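PDB 1URU: amphiphysin from Drosophila melanogaster, which probably senses or induces membrane curvature in endocytosis through its dimeric, crescent-shaped BAR domain. Local coordinates for residues A73-T76 with L77-V81. Residues are numbered along the deposited sequence; the frame is centred on the assembly and turned at random.
Sequences ASKT and LMDSV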
loop_
_atom_site.group_PDB
_atom_site.type_symbol
_atom_site.label_atom_id
_atom_site.label_comp_id
_atom_site.label_asym_id
_atom_site.label_seq_id
_atom_site.Cartn_x
_atom_site.Cartn_y
_atom_site.Cartn_z
ATOM N N ALA A 73 2.413 -6.042 4.216
ATOM C CA ALA A 73 3.553 -5.407 4.859
ATOM C C ALA A 73 3.211 -4.980 6.272
ATOM O O ALA A 73 4.066 -5.030 7.135
ATOM C CB ALA A 73 4.037 -4.208 4.052
ATOM N N SER A 74 1.960 -4.594 6.517
ATOM C CA SER A 74 1.517 -4.175 7.840
ATOM C C SER A 74 1.536 -5.365 8.799
ATOM O O SER A 74 1.727 -5.208 10.015
ATOM C CB SER A 74 0.104 -3.595 7.745
ATOM O OG SER A 74 -0.398 -3.221 9.019
ATOM N N LYS A 75 1.358 -6.552 8.218
ATOM C CA LYS A 75 1.234 -7.814 8.921
ATOM C C LYS A 75 2.621 -8.258 9.354
ATOM O O LYS A 75 2.841 -8.536 10.532
ATOM C CB LYS A 75 0.593 -8.854 7.983
ATOM C CG LYS A 75 -0.094 -10.076 8.651
ATOM C CD LYS A 75 0.910 -11.076 9.200
ATOM C CE LYS A 75 0.434 -12.516 9.111
ATOM N NZ LYS A 75 1.601 -13.438 8.812
ATOM N N THR A 76 3.564 -8.317 8.418
ATOM C CA THR A 76 4.929 -8.710 8.773
ATOM C C THR A 76 5.581 -7.683 9.704
ATOM O O THR A 76 6.479 -8.047 10.461
ATOM C CB THR A 76 5.845 -8.895 7.549
ATOM O OG1 THR A 76 6.040 -7.636 6.898
ATOM C CG2 THR A 76 5.225 -9.797 6.494
ATOM N N LEU A 77 5.142 -6.417 9.650
ATOM C CA LEU A 77 5.688 -5.373 10.528
ATOM C C LEU A 77 5.107 -5.515 11.898
ATOM O O LEU A 77 5.793 -5.325 12.876
ATOM C CB LEU A 77 5.409 -3.945 10.015
ATOM C CG LEU A 77 5.738 -2.772 10.953
ATOM C CD1 LEU A 77 7.209 -2.752 11.264
ATOM C CD2 LEU A 77 5.327 -1.437 10.373
HETATM N N MSE A 78 3.823 -5.817 11.975
HETATM C CA MSE A 78 3.165 -5.956 13.277
HETATM C C MSE A 78 3.632 -7.234 13.962
HETATM O O MSE A 78 3.708 -7.298 15.172
HETATM C CB MSE A 78 1.649 -5.905 13.112
HETATM C CG MSE A 78 1.172 -4.511 12.759
HETATM SE SE MSE A 78 1.660 -3.121 14.141
HETATM C CE MSE A 78 0.732 -3.938 15.598
ATOM N N ASP A 79 4.005 -8.222 13.161
ATOM C CA ASP A 79 4.513 -9.478 13.663
ATOM C C ASP A 79 5.851 -9.213 14.299
ATOM O O ASP A 79 6.249 -9.929 15.197
ATOM C CB ASP A 79 4.704 -10.498 12.520
ATOM C CG ASP A 79 3.400 -11.129 12.044
ATOM O OD1 ASP A 79 2.311 -10.828 12.600
ATOM O OD2 ASP A 79 3.398 -11.945 11.093
ATOM N N SER A 80 6.557 -8.210 13.790
ATOM C CA SER A 80 7.815 -7.750 14.381
ATOM C C SER A 80 7.623 -7.000 15.665
ATOM O O SER A 80 8.368 -7.217 16.600
ATOM C CB SER A 80 8.543 -6.813 13.452
ATOM O OG SER A 80 9.465 -7.558 12.733
ATOM N N VAL A 81 6.671 -6.072 15.683
ATOM C CA VAL A 81 6.418 -5.277 16.861
ATOM C C VAL A 81 6.023 -6.243 17.969
ATOM O O VAL A 81 6.461 -6.094 19.111
ATOM C CB VAL A 81 5.283 -4.267 16.667
ATOM C CG1 VAL A 81 4.940 -3.625 17.985
ATOM C CG2 VAL A 81 5.658 -3.199 15.646
#
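The carboxylate of Asp79 turns one face to the preceding helical turn, where the backbone O of Lys75 sits beneath it, 3.1 Å from Asp79 CG. Lys75 CD lies on that same side, 3.2 Å from Asp79 OD2. The ammonium group instead comes in close to the carboxylate plane, at the OD2 edge: Lys75 NZ to Asp79 OD2 is 3.3 Å, a salt bridge with a weak hydrogen bond. The torsions explain the meeting. Asp79 CG stands beside its own backbone N (chi1 -77°), which leans the carboxylate back toward Lys75. The lysine chain starts out anti to its N, bends at chi2 (-74°) and again further out, and crosses the acid at a slant. The backbone under both side chains keeps the i to i+4 bonds of helix 35-84. Asp79 N donates to Lys75 O at 2.9 Å, and Leu77 N to Ala73 O at 3.1 Å. The bond from Ser80 N to Thr76 O is weak, at 3.3 Å. Thr76 OG1 has its partner across the dimer, hydrogen-bonded to Glu59 of the second subunit. Leu77 packs on Phe60 of that subunit, while Ser74 and Met78, a selenomethionine, touch helix 92-156 of their own chain. Replacing Asp79 by alanine removes the carboxylate and would probably leave Lys75 NZ without this mate and its chain freer to swing. The arrangement is an i to i+4 ion pair on a coiled-coil helix. Lys75 is exposed and also touches Glu103 of helix 92-156; Asp79 is partly exposed. Solvent probably screens the attraction, and with so weak a hydrogen bond the link is likely to be modest.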